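Local coordinates for protein MdcD (Pseudomonas aeruginosa, PDB 5VIP) that probably serves as the beta subunit of a biotin-independent malonate decarboxylase, taking part in the removal of carbon dioxide from malonyl-S-ACP, at residues B[148-153]-B[172-177]; B[115-120]-B[152-157]; B[111-116]-B[238-243]. One frame throughout, in Å; residues are numbered along the deposited sequence.

Contact 1 (B[148-153]-B[172-177]); sequences PVVAVI and YVLVTR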
ATOM      1  N   PRO B 148     -11.422   8.940 -11.148  1.00 13.04           N
ATOM      2  CA  PRO B 148     -11.645   8.010 -10.038  1.00 12.15           C
ATOM      3  C   PRO B 148     -11.335   6.569 -10.457  1.00 14.22           C
ATOM      4  O   PRO B 148     -11.641   6.179 -11.582  1.00 14.56           O
ATOM      5  CB  PRO B 148     -13.137   8.188  -9.734  1.00 13.16           C
ATOM      6  CG  PRO B 148     -13.724   8.586 -11.057  1.00 12.94           C
ATOM      7  CD  PRO B 148     -12.688   9.500 -11.654  1.00 13.05           C
ATOM      8  N   VAL B 149     -10.703   5.808  -9.574  1.00 11.43           N
ATOM      9  CA  VAL B 149     -10.576   4.367  -9.755  1.00 10.96           C
ATOM     10  C   VAL B 149     -11.725   3.739  -8.990  1.00 11.72           C
ATOM     11  O   VAL B 149     -11.990   4.111  -7.846  1.00 12.05           O
ATOM     12  CB  VAL B 149      -9.238   3.824  -9.234  1.00 12.50           C
ATOM     13  CG1 VAL B 149      -9.191   2.301  -9.366  1.00 12.81           C
ATOM     14  CG2 VAL B 149      -8.069   4.489  -9.977  1.00 11.39           C
ATOM     15  N   VAL B 150     -12.427   2.812  -9.627  1.00 11.22           N
ATOM     16  CA  VAL B 150     -13.493   2.088  -8.961  1.00  9.80           C
ATOM     17  C   VAL B 150     -12.984   0.694  -8.637  1.00 13.66           C
ATOM     18  O   VAL B 150     -12.428   0.025  -9.499  1.00 12.51           O
ATOM     19  CB  VAL B 150     -14.758   2.012  -9.831  1.00 12.25           C
ATOM     20  CG1 VAL B 150     -15.817   1.150  -9.161  1.00 14.05           C
ATOM     21  CG2 VAL B 150     -15.293   3.419 -10.110  1.00 12.09           C
ATOM     22  N   ALA B 151     -13.166   0.280  -7.383  1.00 13.42           N
ATOM     23  CA  ALA B 151     -12.821  -1.071  -6.949  1.00 11.08           C
ATOM     24  C   ALA B 151     -14.080  -1.844  -6.624  1.00 12.50           C
ATOM     25  O   ALA B 151     -14.924  -1.375  -5.864  1.00 13.45           O
ATOM     26  CB  ALA B 151     -11.912  -1.035  -5.728  1.00 10.69           C
ATOM     27  N   VAL B 152     -14.177  -3.039  -7.186  1.00 12.06           N
ATOM     28  CA  VAL B 152     -15.316  -3.917  -6.977  1.00 10.94           C
ATOM     29  C   VAL B 152     -14.811  -5.157  -6.236  1.00 15.91           C
ATOM     30  O   VAL B 152     -13.870  -5.831  -6.682  1.00 14.31           O
ATOM     31  CB  VAL B 152     -15.983  -4.302  -8.318  1.00 13.32           C
ATOM     32  CG1 VAL B 152     -17.019  -5.385  -8.126  1.00 14.41           C
ATOM     33  CG2 VAL B 152     -16.604  -3.042  -8.974  1.00 12.30           C
ATOM     34  N   ILE B 153     -15.412  -5.418  -5.083  1.00 14.48           N
ATOM     35  CA  ILE B 153     -15.072  -6.588  -4.272  1.00 14.25           C
ATOM     36  C   ILE B 153     -16.351  -7.403  -4.140  1.00 16.85           C
ATOM     37  O   ILE B 153     -17.281  -6.988  -3.455  1.00 21.23           O
ATOM     38  CB  ILE B 153     -14.538  -6.186  -2.892  1.00 17.77           C
ATOM     39  CG1 ILE B 153     -13.385  -5.194  -3.052  1.00 21.49           C
ATOM     40  CG2 ILE B 153     -14.103  -7.418  -2.113  1.00 19.52           C
ATOM     41  CD1 ILE B 153     -13.209  -4.308  -1.861  1.00 27.65           C
ATOM     42  N   TYR B 172     -13.861   4.967  -5.165  1.00 11.86           N
ATOM     43  CA  TYR B 172     -15.111   4.301  -4.811  1.00 14.39           C
ATOM     44  C   TYR B 172     -14.891   2.817  -4.620  1.00 14.15           C
ATOM     45  O   TYR B 172     -14.212   2.190  -5.427  1.00 14.46           O
ATOM     46  CB  TYR B 172     -16.183   4.532  -5.888  1.00 11.58           C
ATOM     47  CG  TYR B 172     -16.422   5.997  -6.144  1.00 14.16           C
ATOM     48  CD1 TYR B 172     -17.040   6.792  -5.183  1.00 12.88           C
ATOM     49  CD2 TYR B 172     -15.980   6.595  -7.317  1.00 14.46           C
ATOM     50  CE1 TYR B 172     -17.241   8.157  -5.404  1.00 14.63           C
ATOM     51  CE2 TYR B 172     -16.177   7.953  -7.555  1.00 13.11           C
ATOM     52  CZ  TYR B 172     -16.809   8.725  -6.593  1.00 16.55           C
ATOM     53  OH  TYR B 172     -16.997  10.071  -6.838  1.00 13.51           O
ATOM     54  N   VAL B 173     -15.481   2.268  -3.558  1.00 13.89           N
ATOM     55  CA  VAL B 173     -15.403   0.839  -3.273  1.00 13.79           C
ATOM     56  C   VAL B 173     -16.801   0.233  -3.256  1.00 15.54           C
ATOM     57  O   VAL B 173     -17.658   0.643  -2.456  1.00 15.37           O
ATOM     58  CB  VAL B 173     -14.718   0.554  -1.911  1.00 16.05           C
ATOM     59  CG1 VAL B 173     -14.745  -0.942  -1.620  1.00 17.18           C
ATOM     60  CG2 VAL B 173     -13.289   1.084  -1.908  1.00 16.87           C
ATOM     61  N   LEU B 174     -17.038  -0.721  -4.149  1.00 12.62           N
ATOM     62  CA  LEU B 174     -18.363  -1.324  -4.271  1.00 12.76           C
ATOM     63  C   LEU B 174     -18.279  -2.760  -3.795  1.00 15.06           C
ATOM     64  O   LEU B 174     -17.369  -3.494  -4.184  1.00 16.76           O
ATOM     65  CB  LEU B 174     -18.884  -1.271  -5.720  1.00 12.74           C
ATOM     66  CG  LEU B 174     -18.627   0.013  -6.532  1.00 15.50           C
ATOM     67  CD1 LEU B 174     -19.342  -0.011  -7.890  1.00 13.26           C
ATOM     68  CD2 LEU B 174     -18.943   1.260  -5.745  1.00 17.63           C
ATOM     69  N   VAL B 175     -19.219  -3.168  -2.951  1.00 15.45           N
ATOM     70  CA  VAL B 175     -19.175  -4.512  -2.396  1.00 14.37           C
ATOM     71  C   VAL B 175     -20.522  -5.225  -2.519  1.00 18.21           C
ATOM     72  O   VAL B 175     -21.573  -4.592  -2.622  1.00 19.37           O
ATOM     73  CB  VAL B 175     -18.757  -4.492  -0.913  1.00 15.59           C
ATOM     74  CG1 VAL B 175     -17.325  -3.952  -0.751  1.00 15.75           C
ATOM     75  CG2 VAL B 175     -19.764  -3.667  -0.088  1.00 16.76           C
ATOM     76  N   THR B 176     -20.475  -6.553  -2.510  1.00 17.99           N
ATOM     77  CA  THR B 176     -21.682  -7.365  -2.446  1.00 19.68           C
ATOM     78  C   THR B 176     -21.830  -7.927  -1.035  1.00 22.68           C
ATOM     79  O   THR B 176     -20.947  -7.747  -0.190  1.00 22.72           O
ATOM     80  CB  THR B 176     -21.641  -8.532  -3.453  1.00 19.28           C
ATOM     81  OG1 THR B 176     -20.546  -9.395  -3.114  1.00 24.57           O
ATOM     82  CG2 THR B 176     -21.441  -8.023  -4.867  1.00 20.00           C
ATOM     83  N   ARG B 177     -22.933  -8.629  -0.791  1.00 22.50           N
ATOM     84  CA  ARG B 177     -23.124  -9.320   0.482  1.00 26.84           C
ATOM     85  C   ARG B 177     -22.049 -10.381   0.734  1.00 25.20           C
ATOM     86  O   ARG B 177     -21.615 -10.573   1.869  1.00 26.84           O
ATOM     87  CB  ARG B 177     -24.509  -9.973   0.536  1.00 30.61           C
ATOM     88  CG  ARG B 177     -24.776 -10.694   1.848  1.00 38.38           C
ATOM     89  CD  ARG B 177     -26.265 -10.803   2.185  1.00 42.47           C
ATOM     90  NE  ARG B 177     -26.480 -11.016   3.617  1.00 51.00           N
ATOM     91  CZ  ARG B 177     -26.029 -12.060   4.312  1.00 60.65           C
ATOM     92  NH1 ARG B 177     -25.342 -13.033   3.718  1.00 54.91           N
ATOM     93  NH2 ARG B 177     -26.279 -12.142   5.613  1.00 66.56           N
TER
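Ala151 O accepts a hydrogen bond from Leu174 N at 2.8 Å, almost straight at 173°, and Val173 CA adds a CA-H...O contact, with 3.4 Å between Val173 CA and Ala151 O. Two more strong backbone bonds follow the parallel register, Ala151 N to Tyr172 O and Ile153 N to Leu174 O, both 2.9 Å long. The ends are slacker: Tyr172 N to Val149 O and Thr176 N to Ile153 O are weak bonds. These are adjacent strands of the central sheet of a crotonase-type fold, joined by a beta-alpha-beta crossover that runs through helix 162-169. On the face with Val150 and Val152, helix 229-242 packs over the side chains. Here Leu174 reaches back across the strand gap, its CD1 meeting Val150 CG1 at 3.9 Å; the first torsion (chi1 -40°) keeps CG beside the backbone N. Where the strands begin, the Tyr172 ring receives Val150 CG2 at its edge, near the ring plane, while Pro148 CB comes in obliquely to CE2 of that ring at 3.7 Å. The hydroxyl of the buried Tyr172 is hydrogen-bonded to Gly243 O, the first residue past the helix. On the other face Ile153 CD1 touches Val173 CG1 at 3.7 Å, a branch that chi1 of 176° sets anti to its own backbone N.

Contact 2 (B[115-120]-B[152-157]); sequences LLETGG and VIAGPV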
ATOM      1  N   LEU B 115     -11.099  -5.267 -10.183  1.00 10.98           N
ATOM      2  CA  LEU B 115     -11.872  -6.351  -9.585  1.00 13.92           C
ATOM      3  C   LEU B 115     -10.961  -7.142  -8.644  1.00 17.09           C
ATOM      4  O   LEU B 115     -10.151  -7.972  -9.083  1.00 15.95           O
ATOM      5  CB  LEU B 115     -12.453  -7.261 -10.671  1.00 13.00           C
ATOM      6  CG  LEU B 115     -13.822  -6.903 -11.271  1.00 21.66           C
ATOM      7  CD1 LEU B 115     -14.041  -5.408 -11.506  1.00 17.29           C
ATOM      8  CD2 LEU B 115     -14.081  -7.689 -12.551  1.00 12.94           C
ATOM      9  N   LEU B 116     -11.105  -6.889  -7.349  1.00 13.72           N
ATOM     10  CA  LEU B 116     -10.121  -7.342  -6.368  1.00 17.82           C
ATOM     11  C   LEU B 116     -10.542  -8.592  -5.599  1.00 24.11           C
ATOM     12  O   LEU B 116     -11.221  -8.505  -4.574  1.00 27.15           O
ATOM     13  CB  LEU B 116      -9.832  -6.204  -5.384  1.00 17.97           C
ATOM     14  CG  LEU B 116      -9.280  -4.942  -6.053  1.00 16.90           C
ATOM     15  CD1 LEU B 116      -8.982  -3.844  -5.036  1.00 19.34           C
ATOM     16  CD2 LEU B 116      -8.032  -5.270  -6.854  1.00 19.49           C
ATOM     17  N   GLU B 117     -10.132  -9.754  -6.097  1.00 18.61           N
ATOM     18  CA  GLU B 117     -10.343 -11.015  -5.386  1.00 18.58           C
ATOM     19  C   GLU B 117      -8.966 -11.550  -5.054  1.00 20.48           C
ATOM     20  O   GLU B 117      -8.330 -12.163  -5.897  1.00 21.77           O
ATOM     21  CB  GLU B 117     -11.120 -12.020  -6.237  1.00 19.91           C
ATOM     22  CG  GLU B 117     -12.520 -11.543  -6.641  1.00 21.74           C
ATOM     23  CD  GLU B 117     -13.418 -11.284  -5.433  1.00 30.73           C
ATOM     24  OE1 GLU B 117     -14.117 -10.237  -5.411  1.00 31.97           O
ATOM     25  OE2 GLU B 117     -13.433 -12.136  -4.513  1.00 26.61           O
ATOM     26  N   THR B 118      -8.494 -11.289  -3.844  1.00 20.81           N
ATOM     27  CA  THR B 118      -7.100 -11.558  -3.533  1.00 19.37           C
ATOM     28  C   THR B 118      -6.877 -11.675  -2.028  1.00 22.13           C
ATOM     29  O   THR B 118      -7.574 -11.049  -1.218  1.00 19.92           O
ATOM     30  CB  THR B 118      -6.192 -10.453  -4.129  1.00 25.56           C
ATOM     31  OG1 THR B 118      -4.811 -10.773  -3.907  1.00 30.45           O
ATOM     32  CG2 THR B 118      -6.523  -9.083  -3.520  1.00 23.61           C
ATOM     33  N   GLY B 119      -5.901 -12.494  -1.649  1.00 23.25           N
ATOM     34  CA  GLY B 119      -5.623 -12.715  -0.241  1.00 25.96           C
ATOM     35  C   GLY B 119      -4.234 -12.326   0.227  1.00 31.03           C
ATOM     36  O   GLY B 119      -3.917 -12.449   1.418  1.00 31.67           O
ATOM     37  N   GLY B 120      -3.398 -11.857  -0.689  1.00 26.14           N
ATOM     38  CA  GLY B 120      -2.070 -11.404  -0.320  1.00 28.53           C
ATOM     39  C   GLY B 120      -1.036 -11.650  -1.400  1.00 28.69           C
ATOM     40  O   GLY B 120      -1.347 -11.587  -2.580  1.00 30.19           O
ATOM     41  N   VAL B 152     -14.177  -3.039  -7.186  1.00 12.06           N
ATOM     42  CA  VAL B 152     -15.316  -3.917  -6.977  1.00 10.94           C
ATOM     43  C   VAL B 152     -14.811  -5.157  -6.236  1.00 15.91           C
ATOM     44  O   VAL B 152     -13.870  -5.831  -6.682  1.00 14.31           O
ATOM     45  CB  VAL B 152     -15.983  -4.302  -8.318  1.00 13.32           C
ATOM     46  CG1 VAL B 152     -17.019  -5.385  -8.126  1.00 14.41           C
ATOM     47  CG2 VAL B 152     -16.604  -3.042  -8.974  1.00 12.30           C
ATOM     48  N   ILE B 153     -15.412  -5.418  -5.083  1.00 14.48           N
ATOM     49  CA  ILE B 153     -15.072  -6.588  -4.272  1.00 14.25           C
ATOM     50  C   ILE B 153     -16.351  -7.403  -4.140  1.00 16.85           C
ATOM     51  O   ILE B 153     -17.281  -6.988  -3.455  1.00 21.23           O
ATOM     52  CB  ILE B 153     -14.538  -6.186  -2.892  1.00 17.77           C
ATOM     53  CG1 ILE B 153     -13.385  -5.194  -3.052  1.00 21.49           C
ATOM     54  CG2 ILE B 153     -14.103  -7.418  -2.113  1.00 19.52           C
ATOM     55  CD1 ILE B 153     -13.209  -4.308  -1.861  1.00 27.65           C
ATOM     56  N   ALA B 154     -16.434  -8.524  -4.838  1.00 17.37           N
ATOM     57  CA  ALA B 154     -17.710  -9.233  -4.910  1.00 19.30           C
ATOM     58  C   ALA B 154     -17.673 -10.584  -4.221  1.00 24.42           C
ATOM     59  O   ALA B 154     -18.719 -11.182  -3.979  1.00 26.16           O
ATOM     60  CB  ALA B 154     -18.145  -9.411  -6.370  1.00 19.55           C
ATOM     61  N   GLY B 155     -16.484 -11.070  -3.888  1.00 19.39           N
ATOM     62  CA  GLY B 155     -16.373 -12.430  -3.402  1.00 21.45           C
ATOM     63  C   GLY B 155     -16.277 -13.421  -4.558  1.00 24.42           C
ATOM     64  O   GLY B 155     -16.447 -13.054  -5.731  1.00 24.64           O
ATOM     65  N   PRO B 156     -16.051 -14.703  -4.237  1.00 25.64           N
ATOM     66  CA  PRO B 156     -16.071 -15.254  -2.872  1.00 24.37           C
ATOM     67  C   PRO B 156     -14.766 -15.102  -2.075  1.00 25.17           C
ATOM     68  O   PRO B 156     -14.786 -15.257  -0.857  1.00 27.89           O
ATOM     69  CB  PRO B 156     -16.373 -16.735  -3.113  1.00 25.01           C
ATOM     70  CG  PRO B 156     -15.743 -17.019  -4.453  1.00 28.58           C
ATOM     71  CD  PRO B 156     -15.854 -15.746  -5.263  1.00 27.27           C
ATOM     72  N   VAL B 157     -13.650 -14.813  -2.732  1.00 19.27           N
ATOM     73  CA  VAL B 157     -12.399 -14.650  -2.007  1.00 23.41           C
ATOM     74  C   VAL B 157     -12.418 -13.345  -1.198  1.00 23.70           C
ATOM     75  O   VAL B 157     -11.988 -13.306  -0.043  1.00 20.51           O
ATOM     76  CB  VAL B 157     -11.182 -14.667  -2.959  1.00 22.24           C
ATOM     77  CG1 VAL B 157      -9.902 -14.360  -2.210  1.00 21.04           C
ATOM     78  CG2 VAL B 157     -11.078 -16.012  -3.672  1.00 31.12           C
TER
HETATM   79  O   HOH W   1     -14.257  -8.497  -7.172  1.00 21.88           O
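Glu117 reaches from the loop after strand 111-115 to the turn that follows strand 150-153, and its carboxylate does most of the polar work between them. OE1 accepts from two successive amides: Ala154 N, 2.9 Å from Glu117 OE1, arrives nearly along the C-O axis, whereas Gly155 N, also 2.9 Å from Glu117 OE1, comes in on the syn side, 30° out of the carboxylate plane. A water adds a third donor to OE1 and gives its other hydrogen to Val152 O; the water oxygen lies 2.7 Å from Val152 O. The side chain folds back to get there, bent at chi2 (-61°), and OE2 is bonded to Gly158 N just beyond the turn. Arg21 adds a long, weak ion pair to OE1 and hydrogen-bonds Gly155 O.

Backbone pairing is brief. Leu116 N donates to Val152 O at 3.0 Å, the oxygen that also takes the water; past this bond the direct backbone bonding between the segments stops, and the Glu117 side chain bridges them.

The apolar contact is that of Leu115 and Val152, which lie side by side pointing the same way, with Leu115 CD1 against Val152 CB at 3.9 Å.

Van der Waals contact of another kind comes beyond the cis peptide before Pro156, where Val157 lays its CG1 methyl on the loop backbone, 3.8 Å from Thr118 N, beside the Glu117 carboxylate.

The Glu117 tie is a feature of this structure; neighbouring parallel strands giving way to loops at their C-terminal ends are typical of the crotonase-type core of carboxyltransferase domains.

Contact 3 (B[111-116]-B[238-243]); sequences RALLLL and AYFAKG
The Arg111 guanidinium and the Phe240 ring are nearly parallel, 16° apart, yet offset along the arginine chain, so that aliphatic carbon faces each flat group. Over one face of the guanidinium sits Phe240 CB, 3.5 Å above its plane and over its centre; over one face of the ring sits Arg111 CB, in a CH-pi contact 4.0 Å from the Phe240 centroid and 27° off the ring normal. This is helix-on-sheet packing in a crotonase-type fold: the end of helix 229-242 lies on strand 111-115, the segments running at 142° with their axes 10.5 Å apart. Arg111 drapes along Phe240, its chain bent at chi3 to bring the charged end back over the start of the phenylalanine side chain. No hydrogen bond crosses the contact; it rests on CH-pi and van der Waals contact. Next door, Val150 of the adjoining strand also touches Phe240, so Phe240 touches side chains of two neighbouring strands. Phe240 CG stands beside its backbone N, and the ring leaves the helix toward the strand. Leu113 CB lies at the ring edge, 4.0 Å from Phe240 CZ. Ala112 O also meets that edge, in the ring plane, 3.3 Å from Phe240 CZ and 3.6 Å from Phe240 CE1.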
ATOM      1  N   ARG B 111     -10.320   5.412 -17.775  1.00 16.52           N
ATOM      2  CA  ARG B 111     -10.847   5.034 -16.474  1.00 17.96           C
ATOM      3  C   ARG B 111     -10.330   3.650 -16.104  1.00 14.70           C
ATOM      4  O   ARG B 111     -10.307   2.771 -16.947  1.00 15.35           O
ATOM      5  CB  ARG B 111     -12.383   5.031 -16.512  1.00 17.86           C
ATOM      6  CG  ARG B 111     -13.026   6.233 -17.224  1.00 25.35           C
ATOM      7  CD  ARG B 111     -14.432   5.907 -17.678  1.00 25.22           C
ATOM      8  NE  ARG B 111     -15.366   7.047 -17.563  1.00 23.12           N
ATOM      9  CZ  ARG B 111     -16.689   6.936 -17.673  1.00 28.25           C
ATOM     10  NH1 ARG B 111     -17.255   5.740 -17.897  1.00 19.93           N
ATOM     11  NH2 ARG B 111     -17.462   8.018 -17.541  1.00 28.94           N
ATOM     12  N   ALA B 112      -9.933   3.443 -14.850  1.00 14.88           N
ATOM     13  CA  ALA B 112      -9.460   2.136 -14.416  1.00 13.18           C
ATOM     14  C   ALA B 112     -10.440   1.493 -13.437  1.00 12.09           C
ATOM     15  O   ALA B 112     -10.893   2.128 -12.469  1.00 10.25           O
ATOM     16  CB  ALA B 112      -8.059   2.241 -13.772  1.00 10.10           C
ATOM     17  N   LEU B 113     -10.746   0.227 -13.696  1.00 11.39           N
ATOM     18  CA  LEU B 113     -11.672  -0.558 -12.898  1.00 11.05           C
ATOM     19  C   LEU B 113     -10.942  -1.783 -12.354  1.00 12.38           C
ATOM     20  O   LEU B 113     -10.361  -2.568 -13.128  1.00 11.57           O
ATOM     21  CB  LEU B 113     -12.877  -0.983 -13.740  1.00 12.90           C
ATOM     22  CG  LEU B 113     -13.925  -1.923 -13.147  1.00 12.96           C
ATOM     23  CD1 LEU B 113     -14.585  -1.300 -11.910  1.00 11.97           C
ATOM     24  CD2 LEU B 113     -14.965  -2.236 -14.196  1.00 10.99           C
ATOM     25  N   LEU B 114     -10.949  -1.926 -11.028  1.00 10.51           N
ATOM     26  CA  LEU B 114     -10.222  -3.012 -10.363  1.00 11.19           C
ATOM     27  C   LEU B 114     -11.193  -4.013  -9.748  1.00 14.58           C
ATOM     28  O   LEU B 114     -11.986  -3.654  -8.878  1.00 12.92           O
ATOM     29  CB  LEU B 114      -9.295  -2.460  -9.264  1.00 11.16           C
ATOM     30  CG  LEU B 114      -8.260  -1.428  -9.701  1.00 13.71           C
ATOM     31  CD1 LEU B 114      -7.464  -0.922  -8.479  1.00 10.73           C
ATOM     32  CD2 LEU B 114      -7.325  -2.059 -10.729  1.00 15.99           C
ATOM     33  N   LEU B 115     -11.099  -5.267 -10.183  1.00 10.98           N
ATOM     34  CA  LEU B 115     -11.872  -6.351  -9.585  1.00 13.92           C
ATOM     35  C   LEU B 115     -10.961  -7.142  -8.644  1.00 17.09           C
ATOM     36  O   LEU B 115     -10.151  -7.972  -9.083  1.00 15.95           O
ATOM     37  CB  LEU B 115     -12.453  -7.261 -10.671  1.00 13.00           C
ATOM     38  CG  LEU B 115     -13.822  -6.903 -11.271  1.00 21.66           C
ATOM     39  CD1 LEU B 115     -14.041  -5.408 -11.506  1.00 17.29           C
ATOM     40  CD2 LEU B 115     -14.081  -7.689 -12.551  1.00 12.94           C
ATOM     41  N   LEU B 116     -11.105  -6.889  -7.349  1.00 13.72           N
ATOM     42  CA  LEU B 116     -10.121  -7.342  -6.368  1.00 17.82           C
ATOM     43  C   LEU B 116     -10.542  -8.592  -5.599  1.00 24.11           C
ATOM     44  O   LEU B 116     -11.221  -8.505  -4.574  1.00 27.15           O
ATOM     45  CB  LEU B 116      -9.832  -6.204  -5.384  1.00 17.97           C
ATOM     46  CG  LEU B 116      -9.280  -4.942  -6.053  1.00 16.90           C
ATOM     47  CD1 LEU B 116      -8.982  -3.844  -5.036  1.00 19.34           C
ATOM     48  CD2 LEU B 116      -8.032  -5.270  -6.854  1.00 19.49           C
ATOM     49  N   ALA B 238     -22.187   4.445 -13.030  1.00 12.76           N
ATOM     50  CA  ALA B 238     -22.679   5.629 -12.322  1.00 11.18           C
ATOM     51  C   ALA B 238     -21.553   6.270 -11.525  1.00 13.92           C
ATOM     52  O   ALA B 238     -21.443   7.489 -11.463  1.00 13.15           O
ATOM     53  CB  ALA B 238     -23.841   5.273 -11.409  1.00 12.50           C
ATOM     54  N   TYR B 239     -20.694   5.442 -10.940  1.00 14.47           N
ATOM     55  CA  TYR B 239     -19.602   5.965 -10.128  1.00 16.23           C
ATOM     56  C   TYR B 239     -18.524   6.612 -10.976  1.00 16.33           C
ATOM     57  O   TYR B 239     -18.000   7.646 -10.590  1.00 15.45           O
ATOM     58  CB  TYR B 239     -19.014   4.874  -9.232  1.00 15.39           C
ATOM     59  CG  TYR B 239     -19.789   4.774  -7.940  1.00 13.54           C
ATOM     60  CD1 TYR B 239     -19.659   5.749  -6.968  1.00 15.73           C
ATOM     61  CD2 TYR B 239     -20.703   3.747  -7.727  1.00 16.06           C
ATOM     62  CE1 TYR B 239     -20.376   5.689  -5.788  1.00 18.67           C
ATOM     63  CE2 TYR B 239     -21.436   3.682  -6.556  1.00 17.59           C
ATOM     64  CZ  TYR B 239     -21.266   4.656  -5.589  1.00 20.57           C
ATOM     65  OH  TYR B 239     -21.992   4.589  -4.411  1.00 21.88           O
ATOM     66  N   PHE B 240     -18.200   6.037 -12.131  1.00 13.67           N
ATOM     67  CA  PHE B 240     -17.295   6.723 -13.050  1.00 15.20           C
ATOM     68  C   PHE B 240     -17.870   8.053 -13.523  1.00 15.66           C
ATOM     69  O   PHE B 240     -17.140   9.029 -13.626  1.00 16.87           O
ATOM     70  CB  PHE B 240     -16.961   5.854 -14.265  1.00 13.24           C
ATOM     71  CG  PHE B 240     -15.909   4.808 -13.975  1.00 13.26           C
ATOM     72  CD1 PHE B 240     -14.655   5.186 -13.530  1.00 12.98           C
ATOM     73  CD2 PHE B 240     -16.183   3.463 -14.140  1.00 14.35           C
ATOM     74  CE1 PHE B 240     -13.673   4.239 -13.256  1.00 13.80           C
ATOM     75  CE2 PHE B 240     -15.206   2.502 -13.866  1.00 13.47           C
ATOM     76  CZ  PHE B 240     -13.958   2.890 -13.419  1.00 10.73           C
ATOM     77  N   ALA B 241     -19.166   8.084 -13.806  1.00 12.59           N
ATOM     78  CA  ALA B 241     -19.818   9.308 -14.304  1.00 15.60           C
ATOM     79  C   ALA B 241     -19.863  10.399 -13.226  1.00 16.48           C
ATOM     80  O   ALA B 241     -19.911  11.592 -13.520  1.00 14.80           O
ATOM     81  CB  ALA B 241     -21.219   8.993 -14.797  1.00 15.75           C
ATOM     82  N   LYS B 242     -19.852   9.960 -11.979  1.00 15.54           N
ATOM     83  CA  LYS B 242     -19.795  10.836 -10.811  1.00 16.62           C
ATOM     84  C   LYS B 242     -18.485  11.627 -10.746  1.00 21.25           C
ATOM     85  O   LYS B 242     -18.468  12.780 -10.314  1.00 19.58           O
ATOM     86  CB  LYS B 242     -19.974   9.974  -9.565  1.00 17.60           C
ATOM     87  CG  LYS B 242     -20.164  10.653  -8.264  1.00 20.26           C
ATOM     88  CD  LYS B 242     -20.659   9.581  -7.302  1.00 20.49           C
ATOM     89  CE  LYS B 242     -20.393   9.952  -5.867  1.00 23.77           C
ATOM     90  NZ  LYS B 242     -21.346  10.951  -5.348  1.00 25.46           N
ATOM     91  N   GLY B 243     -17.387  11.012 -11.180  1.00 17.75           N
ATOM     92  CA  GLY B 243     -16.103  11.699 -11.189  1.00 17.40           C
ATOM     93  C   GLY B 243     -15.420  11.627  -9.839  1.00 16.62           C
ATOM     94  O   GLY B 243     -15.876  10.909  -8.932  1.00 16.18           O
TER

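How the contacts relate
Strand 150-153 is the common element: it has strand 172-176 on one side in contact 1 and strand 111-115 on the other, joined by Val152 N and Leu114 O at 2.8 Å. Contact 2 takes over where contact 1 ends, sharing Val152 and Ile153, with centres about 10 Å apart; Thr176 OG1 bonds Ala154 O at 2.7 Å across the join. Contact 3 lies toward the N-terminal ends of the strands, its centre about 16 Å from that of contact 2 but only about 8 Å from that of contact 1. Contacts 1 and 3 also meet where the Tyr172 and Tyr239 rings touch, and at Tyr172 OH and Gly243 O, 2.5 Å apart.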